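Local coordinates for ICChI, a glycosylated chitinase (Ipomoea carnea, PDB 6IDN), which has chitinase and lysozyme activity, probably cleaving beta-1,4 linkages of chitin as a family 18 glycoside hydrolase with a TIM-barrel fold, at residues G106-S109 with E110-L114; D135-A138 with E139-I143; I171-S174 with L175-Y178; I209-D212 with D213-L216. One frame throughout, in Å; residues are numbered along the deposited sequence.

Contact 1. Residues G106-S109 with E110-L114. With CA (calcium ion), chain F.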
loop_
_atom_site.group_PDB
_atom_site.type_symbol
_atom_site.label_atom_id
_atom_site.label_comp_id
_atom_site.label_asym_id
_atom_site.label_seq_id
_atom_site.Cartn_x
_atom_site.Cartn_y
_atom_site.Cartn_z
ATOM N N GLY A 106 -6.107 10.708 -12.658
ATOM C CA GLY A 106 -7.016 11.700 -13.214
ATOM C C GLY A 106 -7.061 11.842 -14.724
ATOM O O GLY A 106 -7.675 12.789 -15.222
ATOM N N GLY A 107 -6.434 10.943 -15.477
ATOM C CA GLY A 107 -6.390 11.043 -16.921
ATOM C C GLY A 107 -7.494 10.243 -17.582
ATOM O O GLY A 107 -8.449 9.799 -16.934
ATOM N N GLN A 108 -7.343 10.025 -18.887
ATOM C CA GLN A 108 -8.299 9.255 -19.677
ATOM C C GLN A 108 -7.569 8.191 -20.483
ATOM O O GLN A 108 -6.481 8.442 -21.009
ATOM C CB GLN A 108 -9.084 10.157 -20.652
ATOM C CG GLN A 108 -9.895 11.261 -19.986
ATOM C CD GLN A 108 -10.998 10.731 -19.088
ATOM O OE1 GLN A 108 -11.653 9.726 -19.398
ATOM N NE2 GLN A 108 -11.234 11.425 -17.992
ATOM N N SER A 109 -8.188 7.024 -20.626
ATOM C CA SER A 109 -7.691 6.005 -21.537
ATOM C C SER A 109 -8.846 5.521 -22.400
ATOM O O SER A 109 -9.975 6.018 -22.303
ATOM C CB SER A 109 -7.052 4.838 -20.775
ATOM O OG SER A 109 -8.070 4.047 -20.175
ATOM N N GLU A 110 -8.562 4.555 -23.276
ATOM C CA GLU A 110 -9.634 4.001 -24.082
ATOM C C GLU A 110 -10.601 3.187 -23.236
ATOM O O GLU A 110 -11.757 3.009 -23.643
ATOM C CB GLU A 110 -9.050 3.168 -25.230
ATOM C CG GLU A 110 -8.090 3.993 -26.106
ATOM C CD GLU A 110 -7.471 3.222 -27.266
ATOM O OE1 GLU A 110 -7.968 2.121 -27.596
ATOM O OE2 GLU A 110 -6.486 3.740 -27.856
ATOM N N SER A 111 -10.165 2.729 -22.064
ATOM C CA SER A 111 -11.048 1.998 -21.155
ATOM C C SER A 111 -10.384 1.944 -19.787
ATOM O O SER A 111 -9.341 1.299 -19.632
ATOM C CB SER A 111 -11.339 0.601 -21.687
ATOM O OG SER A 111 -12.099 -0.139 -20.747
ATOM N N ARG A 112 -10.978 2.621 -18.804
ATOM C CA ARG A 112 -10.436 2.617 -17.449
ATOM C C ARG A 112 -10.964 1.403 -16.694
ATOM O O ARG A 112 -12.188 1.220 -16.621
ATOM C CB ARG A 112 -10.801 3.896 -16.722
ATOM C CG ARG A 112 -10.124 5.156 -17.300
ATOM C CD ARG A 112 -10.629 6.434 -16.656
ATOM N NE ARG A 112 -10.564 6.369 -15.198
ATOM C CZ ARG A 112 -9.553 6.838 -14.471
ATOM N NH1 ARG A 112 -8.495 7.419 -15.056
ATOM N NH2 ARG A 112 -9.600 6.727 -13.149
ATOM N N PRO A 113 -10.093 0.545 -16.149
ATOM C CA PRO A 113 -10.558 -0.733 -15.587
ATOM C C PRO A 113 -11.555 -0.598 -14.452
ATOM O O PRO A 113 -12.419 -1.469 -14.310
ATOM C CB PRO A 113 -9.257 -1.392 -15.110
ATOM C CG PRO A 113 -8.198 -0.810 -15.993
ATOM C CD PRO A 113 -8.625 0.626 -16.205
ATOM N N LEU A 114 -11.456 0.446 -13.628
ATOM C CA LEU A 114 -12.351 0.617 -12.489
ATOM C C LEU A 114 -13.328 1.772 -12.687
ATOM O O LEU A 114 -13.858 2.306 -11.705
ATOM C CB LEU A 114 -11.543 0.829 -11.205
ATOM C CG LEU A 114 -10.420 -0.176 -10.947
ATOM C CD1 LEU A 114 -9.668 0.170 -9.657
ATOM C CD2 LEU A 114 -10.970 -1.599 -10.873
HETATM CA CA CA F . -12.889 10.113 -17.221
#

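Contact 2. Residues D135-A138 with E139-I143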
loop_
_atom_site.group_PDB
_atom_site.type_symbol
_atom_site.label_atom_id
_atom_site.label_comp_id
_atom_site.label_asym_id
_atom_site.label_seq_id
_atom_site.Cartn_x
_atom_site.Cartn_y
_atom_site.Cartn_z
ATOM N N ASP A 135 12.498 4.536 -8.531
ATOM C CA ASP A 135 12.702 5.950 -8.226
ATOM C C ASP A 135 12.198 6.834 -9.363
ATOM O O ASP A 135 11.528 7.849 -9.124
ATOM C CB ASP A 135 14.182 6.250 -7.909
ATOM C CG ASP A 135 15.187 5.713 -8.937
ATOM O OD1 ASP A 135 14.852 4.905 -9.825
ATOM O OD2 ASP A 135 16.382 6.103 -8.812
ATOM N N THR A 136 12.503 6.461 -10.607
ATOM C CA THR A 136 12.040 7.224 -11.765
ATOM C C THR A 136 10.518 7.157 -11.892
ATOM O O THR A 136 9.867 8.171 -12.173
ATOM C CB THR A 136 12.739 6.699 -13.032
ATOM O OG1 THR A 136 14.170 6.741 -12.842
ATOM C CG2 THR A 136 12.380 7.523 -14.262
ATOM N N LEU A 137 9.923 5.983 -11.635
ATOM C CA LEU A 137 8.463 5.876 -11.679
ATOM C C LEU A 137 7.819 6.827 -10.675
ATOM O O LEU A 137 6.854 7.530 -11.010
ATOM C CB LEU A 137 8.021 4.419 -11.429
ATOM C CG LEU A 137 6.513 4.139 -11.364
ATOM C CD1 LEU A 137 5.823 4.601 -12.662
ATOM C CD2 LEU A 137 6.248 2.669 -11.089
ATOM N N ALA A 138 8.349 6.883 -9.443
ATOM C CA ALA A 138 7.795 7.801 -8.451
ATOM C C ALA A 138 7.943 9.246 -8.908
ATOM O O ALA A 138 7.019 10.055 -8.745
ATOM C CB ALA A 138 8.472 7.598 -7.094
ATOM N N GLU A 139 9.110 9.586 -9.469
ATOM C CA GLU A 139 9.346 10.949 -9.936
ATOM C C GLU A 139 8.408 11.304 -11.085
ATOM O O GLU A 139 7.884 12.421 -11.154
ATOM C CB GLU A 139 10.822 11.085 -10.351
ATOM C CG GLU A 139 11.790 11.178 -9.127
ATOM C CD GLU A 139 13.263 11.081 -9.495
ATOM O OE1 GLU A 139 13.577 10.633 -10.619
ATOM O OE2 GLU A 139 14.121 11.477 -8.672
ATOM N N GLN A 140 8.172 10.364 -12.003
ATOM C CA GLN A 140 7.295 10.685 -13.122
ATOM C C GLN A 140 5.838 10.799 -12.693
ATOM O O GLN A 140 5.107 11.628 -13.249
ATOM C CB GLN A 140 7.455 9.637 -14.225
ATOM C CG GLN A 140 8.855 9.603 -14.834
ATOM C CD GLN A 140 9.175 10.780 -15.755
ATOM O OE1 GLN A 140 10.307 10.923 -16.206
ATOM N NE2 GLN A 140 8.191 11.620 -16.037
ATOM N N LEU A 141 5.409 9.997 -11.715
ATOM C CA LEU A 141 4.067 10.184 -11.147
ATOM C C LEU A 141 3.942 11.532 -10.440
ATOM O O LEU A 141 2.902 12.197 -10.531
ATOM C CB LEU A 141 3.755 9.058 -10.167
ATOM C CG LEU A 141 3.463 7.712 -10.824
ATOM C CD1 LEU A 141 3.499 6.594 -9.787
ATOM C CD2 LEU A 141 2.118 7.720 -11.520
ATOM N N TRP A 142 4.977 11.940 -9.706
ATOM C CA TRP A 142 4.958 13.239 -9.035
ATOM C C TRP A 142 4.775 14.360 -10.048
ATOM O O TRP A 142 3.988 15.287 -9.829
ATOM C CB TRP A 142 6.265 13.399 -8.249
ATOM C CG TRP A 142 6.454 14.639 -7.396
ATOM C CD1 TRP A 142 6.242 14.753 -6.046
ATOM C CD2 TRP A 142 6.994 15.902 -7.819
ATOM N NE1 TRP A 142 6.566 16.019 -5.619
ATOM C CE2 TRP A 142 7.025 16.746 -6.690
ATOM C CE3 TRP A 142 7.410 16.417 -9.053
ATOM C CZ2 TRP A 142 7.491 18.056 -6.753
ATOM C CZ3 TRP A 142 7.879 17.716 -9.109
ATOM C CH2 TRP A 142 7.904 18.524 -7.974
ATOM N N ILE A 143 5.495 14.284 -11.175
ATOM C CA ILE A 143 5.338 15.287 -12.222
ATOM C C ILE A 143 3.917 15.270 -12.778
ATOM O O ILE A 143 3.318 16.328 -13.000
ATOM C CB ILE A 143 6.376 15.061 -13.330
ATOM C CG1 ILE A 143 7.774 15.366 -12.786
ATOM C CG2 ILE A 143 6.067 15.933 -14.537
ATOM C CD1 ILE A 143 8.882 14.862 -13.702
#

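Contact 3. Residues I171-S174 with L175-Y178. With NAG (2-acetamido-2-deoxy-beta-D-glucopyranose), chain C.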
loop_
_atom_site.group_PDB
_atom_site.type_symbol
_atom_site.label_atom_id
_atom_site.label_comp_id
_atom_site.label_asym_id
_atom_site.label_seq_id
_atom_site.Cartn_x
_atom_site.Cartn_y
_atom_site.Cartn_z
ATOM N N ILE A 171 12.336 5.016 -2.118
ATOM C CA ILE A 171 12.139 5.737 -0.863
ATOM C C ILE A 171 13.137 6.875 -0.725
ATOM O O ILE A 171 12.806 7.931 -0.182
ATOM C CB ILE A 171 12.196 4.754 0.327
ATOM C CG1 ILE A 171 10.909 3.920 0.321
ATOM C CG2 ILE A 171 12.316 5.491 1.657
ATOM C CD1 ILE A 171 10.974 2.658 1.202
ATOM N N ASN A 172 14.359 6.703 -1.242
ATOM C CA ASN A 172 15.395 7.726 -1.131
ATOM C C ASN A 172 15.137 8.941 -2.017
ATOM O O ASN A 172 15.913 9.906 -1.944
ATOM C CB ASN A 172 16.747 7.101 -1.492
ATOM C CG ASN A 172 17.927 7.736 -0.778
ATOM O OD1 ASN A 172 17.806 8.691 -0.000
ATOM N ND2 ASN A 172 19.096 7.176 -1.033
ATOM N N THR A 173 14.095 8.912 -2.854
ATOM C CA THR A 173 13.721 10.107 -3.609
ATOM C C THR A 173 13.191 11.202 -2.702
ATOM O O THR A 173 13.121 12.360 -3.137
ATOM C CB THR A 173 12.632 9.828 -4.660
ATOM O OG1 THR A 173 11.406 9.412 -4.023
ATOM C CG2 THR A 173 13.078 8.802 -5.711
ATOM N N SER A 174 12.784 10.849 -1.480
ATOM C CA SER A 174 12.146 11.744 -0.517
ATOM C C SER A 174 10.760 12.190 -0.958
ATOM O O SER A 174 10.210 13.131 -0.370
ATOM C CB SER A 174 13.004 12.981 -0.227
ATOM O OG SER A 174 14.351 12.626 0.054
ATOM N N LEU A 175 10.171 11.534 -1.955
ATOM C CA LEU A 175 8.883 11.949 -2.503
ATOM C C LEU A 175 7.713 11.125 -1.980
ATOM O O LEU A 175 6.562 11.401 -2.346
ATOM C CB LEU A 175 8.918 11.886 -4.031
ATOM C CG LEU A 175 9.872 12.894 -4.683
ATOM C CD1 LEU A 175 9.870 12.743 -6.183
ATOM C CD2 LEU A 175 9.518 14.335 -4.288
ATOM N N PHE A 176 7.944 10.126 -1.136
ATOM C CA PHE A 176 6.810 9.301 -0.726
ATOM C C PHE A 176 6.032 9.946 0.414
ATOM O O PHE A 176 6.607 10.387 1.416
ATOM C CB PHE A 176 7.273 7.885 -0.372
ATOM C CG PHE A 176 7.421 7.030 -1.580
ATOM C CD1 PHE A 176 8.522 7.181 -2.397
ATOM C CD2 PHE A 176 6.405 6.188 -1.985
ATOM C CE1 PHE A 176 8.651 6.442 -3.568
ATOM C CE2 PHE A 176 6.520 5.441 -3.150
ATOM C CZ PHE A 176 7.649 5.567 -3.947
ATOM N N ASP A 177 4.714 10.029 0.228
ATOM C CA ASP A 177 3.811 10.561 1.243
ATOM C C ASP A 177 3.613 9.579 2.380
ATOM O O ASP A 177 3.462 9.990 3.529
ATOM C CB ASP A 177 2.472 10.892 0.597
ATOM C CG ASP A 177 2.629 11.886 -0.515
ATOM O OD1 ASP A 177 2.761 13.089 -0.192
ATOM O OD2 ASP A 177 2.687 11.491 -1.704
ATOM N N TYR A 178 3.627 8.287 2.075
ATOM C CA TYR A 178 3.381 7.236 3.048
ATOM C C TYR A 178 4.411 6.147 2.847
ATOM O O TYR A 178 4.710 5.785 1.711
ATOM C CB TYR A 178 1.968 6.610 2.881
ATOM C CG TYR A 178 0.821 7.591 3.005
ATOM C CD1 TYR A 178 0.352 8.257 1.883
ATOM C CD2 TYR A 178 0.234 7.852 4.226
ATOM C CE1 TYR A 178 -0.651 9.156 1.974
ATOM C CE2 TYR A 178 -0.808 8.764 4.321
ATOM C CZ TYR A 178 -1.229 9.415 3.180
ATOM O OH TYR A 178 -2.259 10.324 3.212
HETATM C C1 NAG C . 20.311 7.650 -0.443
HETATM C C2 NAG C . 21.147 6.501 0.118
HETATM C C3 NAG C . 22.496 7.023 0.628
HETATM C C4 NAG C . 23.180 7.849 -0.457
HETATM C C5 NAG C . 22.240 8.940 -0.956
HETATM C C6 NAG C . 22.799 9.742 -2.110
HETATM C C7 NAG C . 19.978 4.552 1.056
HETATM C C8 NAG C . 19.237 4.003 2.240
HETATM N N2 NAG C . 20.418 5.811 1.172
HETATM O O3 NAG C . 23.342 5.931 0.995
HETATM O O4 NAG C . 24.364 8.446 0.061
HETATM O O5 NAG C . 21.040 8.327 -1.444
HETATM O O6 NAG C . 21.875 10.727 -2.554
HETATM O O7 NAG C . 20.192 3.879 0.054
HETATM O O HOH W 1 10.247 9.077 0.358
HETATM O O HOH W 2 7.965 12.821 1.337
#

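Contact 4. Residues I209-D212 with D213-L216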
loop_
_atom_site.group_PDB
_atom_site.type_symbol
_atom_site.label_atom_id
_atom_site.label_comp_id
_atom_site.label_asym_id
_atom_site.label_seq_id
_atom_site.Cartn_x
_atom_site.Cartn_y
_atom_site.Cartn_z
ATOM N N ILE A 209 14.446 7.728 7.108
ATOM C CA ILE A 209 13.981 8.025 5.761
ATOM C C ILE A 209 13.169 9.316 5.770
ATOM O O ILE A 209 12.637 9.746 6.797
ATOM C CB ILE A 209 13.176 6.862 5.159
ATOM C CG1 ILE A 209 11.793 6.704 5.833
ATOM C CG2 ILE A 209 14.023 5.594 5.180
ATOM C CD1 ILE A 209 10.832 5.746 5.125
ATOM N N LEU A 210 13.101 9.956 4.604
ATOM C CA LEU A 210 12.304 11.165 4.427
ATOM C C LEU A 210 10.949 10.748 3.873
ATOM O O LEU A 210 10.798 10.526 2.670
ATOM C CB LEU A 210 12.991 12.160 3.495
ATOM C CG LEU A 210 14.029 13.057 4.174
ATOM C CD1 LEU A 210 15.313 12.292 4.503
ATOM C CD2 LEU A 210 14.348 14.283 3.329
ATOM N N THR A 211 9.953 10.676 4.750
ATOM C CA THR A 211 8.572 10.478 4.332
ATOM C C THR A 211 7.702 11.294 5.267
ATOM O O THR A 211 8.077 11.530 6.416
ATOM C CB THR A 211 8.160 8.998 4.360
ATOM O OG1 THR A 211 6.831 8.872 3.833
ATOM C CG2 THR A 211 8.173 8.436 5.786
ATOM N N ASP A 212 6.546 11.744 4.769
ATOM C CA ASP A 212 5.689 12.557 5.626
ATOM C C ASP A 212 4.996 11.720 6.695
ATOM O O ASP A 212 4.757 12.214 7.804
ATOM C CB ASP A 212 4.654 13.305 4.787
ATOM C CG ASP A 212 5.242 14.524 4.114
ATOM O OD1 ASP A 212 6.016 15.248 4.779
ATOM O OD2 ASP A 212 4.931 14.757 2.927
ATOM N N ASP A 213 4.671 10.466 6.392
ATOM C CA ASP A 213 3.957 9.602 7.329
ATOM C C ASP A 213 4.576 8.217 7.301
ATOM O O ASP A 213 4.593 7.567 6.252
ATOM C CB ASP A 213 2.464 9.502 6.987
ATOM C CG ASP A 213 1.685 10.760 7.344
ATOM O OD1 ASP A 213 1.908 11.336 8.432
ATOM O OD2 ASP A 213 0.811 11.148 6.543
ATOM N N LEU A 214 5.048 7.762 8.458
ATOM C CA LEU A 214 5.658 6.448 8.612
ATOM C C LEU A 214 4.682 5.562 9.381
ATOM O O LEU A 214 4.243 5.926 10.480
ATOM C CB LEU A 214 7.000 6.580 9.344
ATOM C CG LEU A 214 7.833 5.309 9.510
ATOM C CD1 LEU A 214 8.364 4.827 8.156
ATOM C CD2 LEU A 214 8.986 5.534 10.520
ATOM N N PHE A 215 4.314 4.424 8.783
ATOM C CA PHE A 215 3.309 3.521 9.325
ATOM C C PHE A 215 3.971 2.210 9.732
ATOM O O PHE A 215 4.911 1.743 9.080
ATOM C CB PHE A 215 2.213 3.187 8.298
ATOM C CG PHE A 215 1.108 4.225 8.150
ATOM C CD1 PHE A 215 1.387 5.530 7.790
ATOM C CD2 PHE A 215 -0.220 3.844 8.296
ATOM C CE1 PHE A 215 0.360 6.456 7.593
ATOM C CE2 PHE A 215 -1.267 4.759 8.111
ATOM C CZ PHE A 215 -0.968 6.077 7.770
ATOM N N LEU A 216 3.438 1.601 10.783
ATOM C CA LEU A 216 3.822 0.257 11.208
ATOM C C LEU A 216 2.929 -0.754 10.495
ATOM O O LEU A 216 1.725 -0.803 10.750
ATOM C CB LEU A 216 3.676 0.139 12.724
ATOM C CG LEU A 216 4.019 -1.228 13.323
ATOM C CD1 LEU A 216 5.528 -1.348 13.435
ATOM C CD2 LEU A 216 3.390 -1.385 14.697
#

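Contact 1. Residues G106-S109 with E110-L114
S109 and S111 close a tight bend in the loop between helix 90-103 and strand 121-126. The backbone N of S111 donates to S109 OG over 3.1 Å with an N-H...O angle of 138°, a side-chain oxygen at position i taking the N-H of i+2, which defines an ST turn. With chi1 at 74°, OG sits between the S109 backbone N and carbonyl carbon, and this rotation carries it over to S111. The hydroxyl is also hydrogen-bonded to N103, which ties the turn to the end of the preceding helix. R112 leaves the turn alongside this serine, its CG 3.7 Å from S109 OG. A bend at chi3 (52°) then folds the arginine back, leaving NH1 3.0 Å from G107 O. E110, at the corner of the bend, turns its extended side chain away, with only CB and CG near S109 C. Q108 and D116 meet at a calcium ion beside the same loop. The buried guanidinium of R112 is held by backbone carbonyls, bonding to G115 O through NE and to L105 O through NH1. These dipoles probably stabilise its positive charge while tying L105 to G115 across an irregular loop.

Contact 2. Residues D135-A138 with E139-I143
L137 and L141 lie side by side, one turn apart on helix 134-148, the helix of a beta-alpha-beta unit of the TIM barrel between strands 121-126 and 153-156. Their branches point the same way and meet at 4.2 Å, L137 CG to L141 CD1. T136 and Q140 repeat the pattern on the next flank, with T136 CG2 4.1 Å from Q140 CG. E139 uses its methylenes differently: chi1 of -75° sets CG beside the backbone N, 3.3 Å from D135 O, and the extended chain carries OE1 to 3.9 Å from T136 CA. Replacing E139 by an alanine would remove the CG that lies against D135 O and would probably open a gap beside L175, which the glutamate also touches. Regular i to i+4 bonds fix the spacing, among them L141 N to L137 O at 2.9 Å and 164°. Beyond this shell, A97 of helix 90-103 backs both L137 and Q140, while F124 and L154 of the barrel strands receive A138 and L141. At the upstream edge, the D135 carboxylate bends over to the amide of the next residue, OD1 taking a weak hydrogen bond from T136 N at 2.9 Å and 133°.

Contact 3. Residues I171-S174 with L175-Y178
T173 OG1 is gripped twice: it accepts the backbone N-H of L175 over 3.2 Å at 155°, and it is hydrogen-bonded to A170 O in helix 168-171. The first bond makes an ST turn, and chi1 of 64° swings the hydroxyl between its own N and carbonyl carbon to reach it. L175 crosses the threonine at about a right angle, laying its CB 3.5 Å from T173 OG1. F176 approaches the same oxygen with its ring edge, CD1 standing 4.0 Å from T173 OG1 near the ring plane. Behind these side chains, a type I turn runs from I171 to S174, and S174, with a positive phi of 68°, is where the chain leaves the helical conformation. Two waters add bridges across the bend. One donates to I171 O and accepts from F176 N, both at 2.9 Å; the other donates to S174 O and F176 O, both at 2.8 Å. On the outer side, N172 carries an N-linked sugar, ND2 bonded to NAG C1 at 1.4 Å, and R168 hydrogen-bonds the same sugar. Inward, the F176 ring packs edge-to-face with F124 and touches L154 and A156 of strand 153-156. L175 rests on E139 and W142 of helix 134-148, and F176 on A138. The loop thus leads into strand 178-182, where Y178 joins the barrel by backbone bonds to L154 and A156.

Contact 4. Residues I209-D212 with D213-L216
T211 turns its side chain toward D213 and L214, the residues that open strand 213-219. From CB the chain splits into two branches. The methyl, CG2, lies between the T211 backbone N and carbonyl carbon; it reaches 3.7 Å from D213 O and 4.2 Å from L214 CB. The hydroxyl branch takes the place opposite the amide nitrogen (chi1 -175°), where OG1 comes within 3.5 Å of D213 O but finds its hydrogen-bonding partner in F176 O of the neighbouring loop. A valine here would lose the hydroxyl's bond to F176 O, probably leaving that carbonyl short of one partner and the two loops less firmly joined. I209 adds an apolar contact farther out along L214, its CD1 meeting L214 CD1 at 4.0 Å, the side chains crossing at about a right angle. At the bend itself, D213 OD1 sits 3.0 Å from D212 O; both are acceptors, so this approach is packing and probably mildly unfavourable. L214 continues onto V181 and onto W202 of the preceding helix 196-206. Backbone bonds tie D213 to V179 on one neighbouring strand and L214 to G251 on the other, the two-sided parallel pairing of a beta/alpha (TIM) barrel strand.

Contacts 2, 3 and 4 form a chain of neighbours. Contact 2 leans on contact 3 (centres 10 Å apart) through D135 CB to T173 CG2 at 3.5 Å and A138 CB to F176 CE1 at 3.7 Å. Contact 3 meets contact 4 (centres 8 Å apart) where F176 O and T211 OG1 approach to 2.9 Å. Contact 1 stands apart, its centre 19 to 30 Å from the others, and carries a calcium site. Contact 3 bears a glycan; the side chain of D135 is about 9 Å from a bound NAG. Contacts 3 and 4 lead into the starts of their strands, whereas TIM-barrel active sites lie at the strands' C-terminal ends.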